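Local coordinates for protein alpha-galactosidase (Thermus thermophilus, PDB 6LCJ) that probably hydrolyses terminal alpha-galactosyl residues of oligosaccharides, as a thermostable hexameric enzyme of glycoside hydrolase family 36, at residues E[10-18]-E[29-39]; E[41-49]-E[55-63]. All blocks are in the same frame, centred on the assembly; numbering follows the deposited sequence.

Interaction 1 (E[10-18]-E[29-39])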
loop_
_atom_site.group_PDB
_atom_site.type_symbol
_atom_site.label_atom_id
_atom_site.label_comp_id
_atom_site.label_asym_id
_atom_site.label_seq_id
_atom_site.Cartn_x
_atom_site.Cartn_y
_atom_site.Cartn_z
ATOM N N GLY E 10 5.137 49.481 -18.557
ATOM C CA GLY E 10 4.473 50.390 -17.658
ATOM C C GLY E 10 4.259 49.823 -16.280
ATOM O O GLY E 10 3.492 50.394 -15.501
ATOM N N ALA E 11 4.911 48.706 -15.958
ATOM C CA ALA E 11 4.776 48.048 -14.669
ATOM C C ALA E 11 6.153 47.805 -14.071
ATOM O O ALA E 11 7.162 47.746 -14.778
ATOM C CB ALA E 11 4.017 46.717 -14.789
ATOM N N GLU E 12 6.173 47.663 -12.750
ATOM C CA GLU E 12 7.378 47.340 -11.995
ATOM C C GLU E 12 7.466 45.824 -11.820
ATOM O O GLU E 12 6.590 45.218 -11.193
ATOM C CB GLU E 12 7.338 48.039 -10.638
ATOM C CG GLU E 12 8.569 47.869 -9.782
ATOM C CD GLU E 12 8.408 48.528 -8.423
ATOM O OE1 GLU E 12 7.285 48.477 -7.862
ATOM O OE2 GLU E 12 9.402 49.101 -7.921
ATOM N N VAL E 13 8.509 45.210 -12.370
ATOM C CA VAL E 13 8.634 43.757 -12.375
ATOM C C VAL E 13 9.876 43.370 -11.587
ATOM O O VAL E 13 10.957 43.932 -11.800
ATOM C CB VAL E 13 8.686 43.195 -13.807
ATOM C CG1 VAL E 13 8.749 41.682 -13.777
ATOM C CG2 VAL E 13 7.472 43.677 -14.609
ATOM N N PHE E 14 9.719 42.426 -10.673
ATOM C CA PHE E 14 10.825 41.940 -9.868
ATOM C C PHE E 14 11.310 40.619 -10.441
ATOM O O PHE E 14 10.510 39.812 -10.929
ATOM C CB PHE E 14 10.402 41.779 -8.405
ATOM C CG PHE E 14 10.014 43.074 -7.756
ATOM C CD1 PHE E 14 10.980 44.007 -7.413
ATOM C CD2 PHE E 14 8.679 43.380 -7.524
ATOM C CE1 PHE E 14 10.622 45.211 -6.838
ATOM C CE2 PHE E 14 8.317 44.581 -6.950
ATOM C CZ PHE E 14 9.293 45.493 -6.600
ATOM N N LEU E 15 12.624 40.405 -10.403
ATOM C CA LEU E 15 13.159 39.181 -10.970
ATOM C C LEU E 15 14.499 38.855 -10.346
ATOM O O LEU E 15 15.160 39.696 -9.734
ATOM C CB LEU E 15 13.336 39.261 -12.490
ATOM C CG LEU E 15 14.498 40.171 -12.865
ATOM C CD1 LEU E 15 15.291 39.659 -14.032
ATOM C CD2 LEU E 15 13.891 41.454 -13.182
ATOM N N ARG E 16 14.903 37.614 -10.555
ATOM C CA ARG E 16 16.182 37.117 -10.096
ATOM C C ARG E 16 16.909 36.527 -11.290
ATOM O O ARG E 16 16.454 35.540 -11.870
ATOM C CB ARG E 16 15.992 36.075 -9.001
ATOM C CG ARG E 16 17.122 36.078 -8.026
ATOM C CD ARG E 16 16.884 35.059 -6.968
ATOM N NE ARG E 16 18.130 34.727 -6.306
ATOM C CZ ARG E 16 18.198 34.280 -5.062
ATOM N NH1 ARG E 16 17.083 34.119 -4.351
ATOM N NH2 ARG E 16 19.381 33.996 -4.535
ATOM N N ALA E 17 18.022 37.143 -11.663
ATOM C CA ALA E 17 18.821 36.682 -12.782
ATOM C C ALA E 17 20.260 37.101 -12.528
ATOM O O ALA E 17 20.539 37.920 -11.652
ATOM C CB ALA E 17 18.299 37.241 -14.112
ATOM N N GLU E 18 21.178 36.521 -13.298
ATOM C CA GLU E 18 22.587 36.849 -13.137
ATOM C C GLU E 18 23.005 38.066 -13.945
ATOM O O GLU E 18 24.011 38.698 -13.608
ATOM C CB GLU E 18 23.464 35.670 -13.527
ATOM C CG GLU E 18 23.107 34.404 -12.791
ATOM C CD GLU E 18 24.050 33.272 -13.124
ATOM O OE1 GLU E 18 23.599 32.105 -13.075
ATOM O OE2 GLU E 18 25.235 33.554 -13.444
ATOM N N LEU E 29 17.884 38.564 -20.174
ATOM C CA LEU E 29 18.411 38.050 -18.921
ATOM C C LEU E 29 19.496 37.031 -19.217
ATOM O O LEU E 29 19.580 36.493 -20.324
ATOM C CB LEU E 29 17.297 37.408 -18.090
ATOM C CG LEU E 29 16.020 38.241 -17.954
ATOM C CD1 LEU E 29 15.013 37.531 -17.064
ATOM C CD2 LEU E 29 16.333 39.640 -17.414
ATOM N N TRP E 30 20.338 36.772 -18.218
ATOM C CA TRP E 30 21.267 35.652 -18.289
ATOM C C TRP E 30 21.157 34.788 -17.049
ATOM O O TRP E 30 20.986 35.303 -15.942
ATOM C CB TRP E 30 22.700 36.109 -18.441
ATOM C CG TRP E 30 23.145 35.889 -19.809
ATOM C CD1 TRP E 30 23.657 34.733 -20.340
ATOM C CD2 TRP E 30 23.070 36.835 -20.878
ATOM N NE1 TRP E 30 23.924 34.916 -21.684
ATOM C CE2 TRP E 30 23.575 36.198 -22.035
ATOM C CE3 TRP E 30 22.643 38.167 -20.965
ATOM C CZ2 TRP E 30 23.660 36.850 -23.265
ATOM C CZ3 TRP E 30 22.728 38.809 -22.182
ATOM C CH2 TRP E 30 23.236 38.152 -23.317
ATOM N N GLY E 31 21.257 33.473 -17.238
ATOM C CA GLY E 31 21.303 32.582 -16.098
ATOM C C GLY E 31 20.751 31.199 -16.334
ATOM O O GLY E 31 19.739 31.027 -17.022
ATOM N N ARG E 32 21.418 30.198 -15.763
ATOM C CA ARG E 32 20.890 28.842 -15.812
ATOM C C ARG E 32 19.475 28.791 -15.256
ATOM O O ARG E 32 18.612 28.090 -15.797
ATOM C CB ARG E 32 21.806 27.886 -15.047
ATOM C CG ARG E 32 21.823 26.473 -15.615
ATOM C CD ARG E 32 22.111 25.433 -14.541
ATOM N NE ARG E 32 21.715 24.082 -14.947
ATOM C CZ ARG E 32 20.893 23.300 -14.240
ATOM N NH1 ARG E 32 20.376 23.737 -13.098
ATOM N NH2 ARG E 32 20.579 22.083 -14.675
ATOM N N GLU E 33 19.208 29.539 -14.191
ATOM C CA GLU E 33 17.861 29.644 -13.655
ATOM C C GLU E 33 17.512 31.107 -13.452
ATOM O O GLU E 33 18.328 31.875 -12.938
ATOM C CB GLU E 33 17.701 28.883 -12.337
ATOM C CG GLU E 33 16.240 28.762 -11.957
ATOM C CD GLU E 33 16.011 27.960 -10.704
ATOM O OE1 GLU E 33 16.608 26.863 -10.565
ATOM O OE2 GLU E 33 15.234 28.443 -9.852
ATOM N N VAL E 34 16.310 31.494 -13.871
ATOM C CA VAL E 34 15.838 32.860 -13.706
ATOM C C VAL E 34 14.433 32.811 -13.131
ATOM O O VAL E 34 13.668 31.876 -13.382
ATOM C CB VAL E 34 15.874 33.671 -15.026
ATOM C CG1 VAL E 34 17.306 33.754 -15.566
ATOM C CG2 VAL E 34 14.935 33.078 -16.064
ATOM N N ARG E 35 14.105 33.815 -12.327
ATOM C CA ARG E 35 12.815 33.892 -11.666
ATOM C C ARG E 35 12.227 35.261 -11.941
ATOM O O ARG E 35 12.878 36.273 -11.687
ATOM C CB ARG E 35 12.948 33.651 -10.161
ATOM C CG ARG E 35 13.547 32.304 -9.836
ATOM C CD ARG E 35 13.135 31.821 -8.464
ATOM N NE ARG E 35 13.610 30.466 -8.242
ATOM C CZ ARG E 35 13.611 29.851 -7.069
ATOM N NH1 ARG E 35 13.167 30.484 -5.992
ATOM N NH2 ARG E 35 14.065 28.604 -6.977
ATOM N N VAL E 36 11.011 35.290 -12.471
ATOM C CA VAL E 36 10.321 36.528 -12.798
ATOM C C VAL E 36 8.998 36.513 -12.055
ATOM O O VAL E 36 8.272 35.514 -12.107
ATOM C CB VAL E 36 10.101 36.674 -14.316
ATOM C CG1 VAL E 36 9.309 37.925 -14.618
ATOM C CG2 VAL E 36 11.429 36.684 -15.059
ATOM N N PHE E 37 8.689 37.608 -11.351
ATOM C CA PHE E 37 7.452 37.636 -10.581
ATOM C C PHE E 37 6.482 38.609 -11.214
ATOM O O PHE E 37 6.850 39.762 -11.470
ATOM C CB PHE E 37 7.709 38.021 -9.122
ATOM C CG PHE E 37 8.698 37.129 -8.440
ATOM C CD1 PHE E 37 8.273 36.043 -7.694
ATOM C CD2 PHE E 37 10.058 37.356 -8.576
ATOM C CE1 PHE E 37 9.191 35.207 -7.092
ATOM C CE2 PHE E 37 10.984 36.524 -7.985
ATOM C CZ PHE E 37 10.555 35.450 -7.237
ATOM N N PRO E 38 5.260 38.177 -11.511
ATOM C CA PRO E 38 4.293 39.065 -12.117
ATOM C C PRO E 38 3.919 40.183 -11.163
ATOM O O PRO E 38 3.791 39.975 -9.945
ATOM C CB PRO E 38 3.092 38.150 -12.397
ATOM C CG PRO E 38 3.243 37.038 -11.431
ATOM C CD PRO E 38 4.716 36.828 -11.297
ATOM N N PRO E 39 3.757 41.376 -11.678
ATOM C CA PRO E 39 3.239 42.474 -10.861
ATOM C C PRO E 39 1.720 42.512 -10.883
ATOM O O PRO E 39 1.117 43.577 -10.746
ATOM C CB PRO E 39 3.851 43.703 -11.531
ATOM C CG PRO E 39 3.914 43.311 -12.988
ATOM C CD PRO E 39 4.132 41.816 -13.035
#
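Two neighbouring strands of an antiparallel sheet in the N-terminal part of the chain, 12-17 and 33-37, meet here, with Leu15 facing Val36 and Arg16 facing Arg35. Arg16 N donates to Arg35 O (2.7 Å) and Arg35 N to Arg16 O (2.9 Å), both in the carbonyl plane; further along, Phe37 N reaches Phe14 O at 2.9 Å. The Phe37 ring turns its edge to the Phe14 carbonyl, CD2 lying 3.4 Å from that O. On the face carrying Leu15 and Val36, Leu15 CG sits between its backbone N and carbonyl carbon (chi1 72°), and its CD1 meets Leu29 CD2 tip to tip at 3.5 Å. Leu29 belongs to strand 26-30 of a second antiparallel sheet, so this apolar layer fills the space between two stacked sheets, a beta-sandwich; Val34 and Val36 continue it onto Leu106 of strand 102-108. The other face is mixed, with Phe14 and Phe37 beside Arg16 and Arg35: NE and NH2 of Arg35 grip Glu33 OE2 side-on, each at 3.1 Å, with the acceptor in the guanidinium plane. Arg35 NH2 also bonds Asp256 O of the second subunit, while Glu33 OE1 pairs with Arg125. A leucine in place of Arg35 would probably leave Glu33 OE2 without its two-nitrogen clasp and cost a bond between subunits. Phe14 on this face forms a cation-pi contact with Arg249 of the second subunit.

Interaction 2 (E[41-49]-E[55-63])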
loop_
_atom_site.group_PDB
_atom_site.type_symbol
_atom_site.label_atom_id
_atom_site.label_comp_id
_atom_site.label_asym_id
_atom_site.label_seq_id
_atom_site.Cartn_x
_atom_site.Cartn_y
_atom_site.Cartn_z
ATOM N N PRO E 41 -1.920 39.596 -10.222
ATOM C CA PRO E 41 -2.381 38.216 -10.014
ATOM C C PRO E 41 -2.632 37.566 -11.368
ATOM O O PRO E 41 -3.252 38.166 -12.252
ATOM C CB PRO E 41 -3.673 38.388 -9.206
ATOM C CG PRO E 41 -4.191 39.750 -9.626
ATOM C CD PRO E 41 -2.959 40.592 -9.899
ATOM N N ALA E 42 -2.125 36.345 -11.539
ATOM C CA ALA E 42 -2.101 35.694 -12.843
ATOM C C ALA E 42 -3.285 34.744 -12.989
ATOM O O ALA E 42 -3.545 33.930 -12.097
ATOM C CB ALA E 42 -0.782 34.946 -13.046
ATOM N N LYS E 43 -3.988 34.842 -14.123
ATOM C CA LYS E 43 -5.126 33.971 -14.400
ATOM C C LYS E 43 -4.837 32.899 -15.445
ATOM O O LYS E 43 -5.581 31.914 -15.524
ATOM C CB LYS E 43 -6.335 34.794 -14.857
ATOM C CG LYS E 43 -6.679 35.970 -13.948
ATOM C CD LYS E 43 -7.356 35.509 -12.648
ATOM C CE LYS E 43 -7.405 36.634 -11.614
ATOM N NZ LYS E 43 -7.993 37.900 -12.167
ATOM N N GLY E 44 -3.792 33.048 -16.242
ATOM C CA GLY E 44 -3.422 32.012 -17.186
ATOM C C GLY E 44 -1.921 31.848 -17.283
ATOM O O GLY E 44 -1.152 32.798 -17.117
ATOM N N PHE E 45 -1.511 30.614 -17.555
ATOM C CA PHE E 45 -0.130 30.274 -17.870
ATOM C C PHE E 45 -0.080 29.752 -19.300
ATOM O O PHE E 45 -0.889 28.895 -19.682
ATOM C CB PHE E 45 0.425 29.230 -16.890
ATOM C CG PHE E 45 1.756 28.589 -17.332
ATOM C CD1 PHE E 45 2.883 29.368 -17.575
ATOM C CD2 PHE E 45 1.870 27.208 -17.472
ATOM C CE1 PHE E 45 4.096 28.781 -17.958
ATOM C CE2 PHE E 45 3.088 26.614 -17.852
ATOM C CZ PHE E 45 4.193 27.399 -18.098
ATOM N N PHE E 46 0.847 30.281 -20.098
ATOM C CA PHE E 46 1.028 29.763 -21.447
ATOM C C PHE E 46 1.896 28.504 -21.386
ATOM O O PHE E 46 3.099 28.560 -21.075
ATOM C CB PHE E 46 1.644 30.798 -22.376
ATOM C CG PHE E 46 1.883 30.266 -23.760
ATOM C CD1 PHE E 46 0.818 29.889 -24.555
ATOM C CD2 PHE E 46 3.171 30.104 -24.253
ATOM C CE1 PHE E 46 1.030 29.378 -25.833
ATOM C CE2 PHE E 46 3.386 29.611 -25.525
ATOM C CZ PHE E 46 2.314 29.248 -26.317
ATOM N N ARG E 47 1.286 27.375 -21.698
ATOM C CA ARG E 47 1.924 26.078 -21.587
ATOM C C ARG E 47 2.378 25.684 -22.986
ATOM O O ARG E 47 1.568 25.253 -23.809
ATOM C CB ARG E 47 0.948 25.076 -20.982
ATOM C CG ARG E 47 1.588 23.780 -20.523
ATOM C CD ARG E 47 1.577 22.731 -21.620
ATOM N NE ARG E 47 2.189 21.497 -21.148
ATOM C CZ ARG E 47 2.505 20.473 -21.930
ATOM N NH1 ARG E 47 2.263 20.533 -23.231
ATOM N NH2 ARG E 47 3.061 19.381 -21.411
ATOM N N HIS E 48 3.670 25.854 -23.267
ATOM C CA HIS E 48 4.224 25.493 -24.570
ATOM C C HIS E 48 4.815 24.079 -24.545
ATOM O O HIS E 48 5.849 23.834 -23.913
ATOM C CB HIS E 48 5.281 26.487 -25.021
ATOM C CG HIS E 48 5.713 26.235 -26.426
ATOM N ND1 HIS E 48 6.979 25.799 -26.753
ATOM C CD2 HIS E 48 5.006 26.248 -27.582
ATOM C CE1 HIS E 48 7.044 25.596 -28.057
ATOM N NE2 HIS E 48 5.861 25.864 -28.584
ATOM N N GLY E 49 4.180 23.158 -25.263
ATOM C CA GLY E 49 4.687 21.800 -25.355
ATOM C C GLY E 49 5.972 21.695 -26.166
ATOM O O GLY E 49 6.374 22.597 -26.908
ATOM N N LEU E 55 0.882 19.662 -26.708
ATOM C CA LEU E 55 -0.097 20.702 -26.438
ATOM C C LEU E 55 0.580 22.053 -26.233
ATOM O O LEU E 55 1.516 22.181 -25.431
ATOM C CB LEU E 55 -0.920 20.352 -25.203
ATOM C CG LEU E 55 -1.880 21.490 -24.828
ATOM C CD1 LEU E 55 -3.196 21.368 -25.569
ATOM C CD2 LEU E 55 -2.096 21.584 -23.319
ATOM N N ALA E 56 0.101 23.061 -26.957
ATOM C CA ALA E 56 0.398 24.456 -26.675
ATOM C C ALA E 56 -0.926 25.169 -26.437
ATOM O O ALA E 56 -1.786 25.190 -27.330
ATOM C CB ALA E 56 1.167 25.105 -27.826
ATOM N N ALA E 57 -1.094 25.743 -25.246
ATOM C CA ALA E 57 -2.360 26.382 -24.901
ATOM C C ALA E 57 -2.199 27.152 -23.599
ATOM O O ALA E 57 -1.241 26.940 -22.852
ATOM C CB ALA E 57 -3.492 25.358 -24.762
ATOM N N TRP E 58 -3.164 28.041 -23.337
ATOM C CA TRP E 58 -3.272 28.726 -22.052
ATOM C C TRP E 58 -4.017 27.836 -21.068
ATOM O O TRP E 58 -5.106 27.339 -21.372
ATOM C CB TRP E 58 -4.007 30.062 -22.205
ATOM C CG TRP E 58 -3.197 31.126 -22.902
ATOM C CD1 TRP E 58 -3.190 31.418 -24.244
ATOM C CD2 TRP E 58 -2.251 32.016 -22.295
ATOM N NE1 TRP E 58 -2.306 32.444 -24.501
ATOM C CE2 TRP E 58 -1.718 32.830 -23.326
ATOM C CE3 TRP E 58 -1.807 32.210 -20.982
ATOM C CZ2 TRP E 58 -0.774 33.821 -23.082
ATOM C CZ3 TRP E 58 -0.862 33.191 -20.742
ATOM C CH2 TRP E 58 -0.356 33.988 -21.789
ATOM N N VAL E 59 -3.432 27.623 -19.893
ATOM C CA VAL E 59 -4.047 26.782 -18.876
ATOM C C VAL E 59 -4.150 27.561 -17.566
ATOM O O VAL E 59 -3.547 28.620 -17.384
ATOM C CB VAL E 59 -3.274 25.461 -18.645
ATOM C CG1 VAL E 59 -3.040 24.745 -19.950
ATOM C CG2 VAL E 59 -1.965 25.724 -17.906
ATOM N N ASP E 60 -4.929 26.995 -16.649
ATOM C CA ASP E 60 -5.086 27.538 -15.311
ATOM C C ASP E 60 -4.002 26.938 -14.425
ATOM O O ASP E 60 -4.038 25.728 -14.156
ATOM C CB ASP E 60 -6.472 27.203 -14.772
ATOM C CG ASP E 60 -6.780 27.864 -13.435
ATOM O OD1 ASP E 60 -5.873 28.432 -12.781
ATOM O OD2 ASP E 60 -7.963 27.803 -13.034
ATOM N N PRO E 61 -3.037 27.723 -13.942
ATOM C CA PRO E 61 -1.978 27.140 -13.116
ATOM C C PRO E 61 -2.451 26.741 -11.740
ATOM O O PRO E 61 -1.649 26.192 -10.976
ATOM C CB PRO E 61 -0.930 28.263 -13.027
ATOM C CG PRO E 61 -1.583 29.500 -13.589
ATOM C CD PRO E 61 -3.017 29.196 -13.896
ATOM N N ALA E 62 -3.708 27.031 -11.389
ATOM C CA ALA E 62 -4.221 26.639 -10.080
ATOM C C ALA E 62 -4.559 25.155 -10.046
ATOM O O ALA E 62 -4.302 24.476 -9.047
ATOM C CB ALA E 62 -5.450 27.473 -9.725
ATOM N N GLN E 63 -5.122 24.636 -11.131
ATOM C CA GLN E 63 -5.504 23.236 -11.200
ATOM C C GLN E 63 -4.298 22.371 -11.539
ATOM O O GLN E 63 -3.354 22.811 -12.196
ATOM C CB GLN E 63 -6.605 23.055 -12.237
ATOM C CG GLN E 63 -7.706 24.112 -12.099
ATOM C CD GLN E 63 -8.554 24.255 -13.349
ATOM O OE1 GLN E 63 -8.590 23.353 -14.194
ATOM N NE2 GLN E 63 -9.249 25.390 -13.474
#
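The indole of Trp58 carries Phe46 on one face: Phe46 CB stands 3.7 Å from the centroid of the six-membered ring, almost straight above it, a CH-pi contact. The Phe46 ring then turns its edge toward the five-membered ring, planes at 54°, while Gly44 O lies at the indole edge, 3.7 Å from CZ3. The Phe45 ring, on the opposite side of the hairpin, meets Val59 CG2 at its edge and has Arg47 N over one face; Pro61 CG packs on Phe45 CB at 3.9 Å. Paired backbone bonds join Phe45 with Val59 and Arg47 with Ala57. Arg47 bends at chi2 (-91°), which swings its guanidinium back across Leu55, where NH1 donates to Leu55 O (2.8 Å, bent at 139°) with the oxygen near the guanidinium plane. Its NH2 forms a salt bridge with Asp78, so both terminal nitrogens, NH1 and NH2, are held. Strands 44-48 and 56-59 form a beta hairpin at one side of an antiparallel sheet, where 44-48 also bonds strand 93-97. Helix 80-84 packs on Arg47 through Leu82 and Leu83, and on the other face Phe46 meets Phe144 of helix 140-149 edge-to-face.

In the fold
Interaction 1 closes before interaction 2 opens: strand 33-37 runs on through a short connection into strand 44-48, and the two centres lie about 19 Å apart on the same side of the chain's centre. Both reach the seven-stranded antiparallel sheet, at different places: interaction 1 through strand 26-30, near one border, and interaction 2 through the hairpin 44-48/56-59, at the other. Strand 33-37 itself belongs to the six-stranded sheet, so the chain passes from one sheet to the other between the two contacts. Interaction 1 lies farther out and borders the second subunit of the hexamer, whereas interaction 2 lies nearer the parallel-stranded barrel region, touching His389 and Arg390.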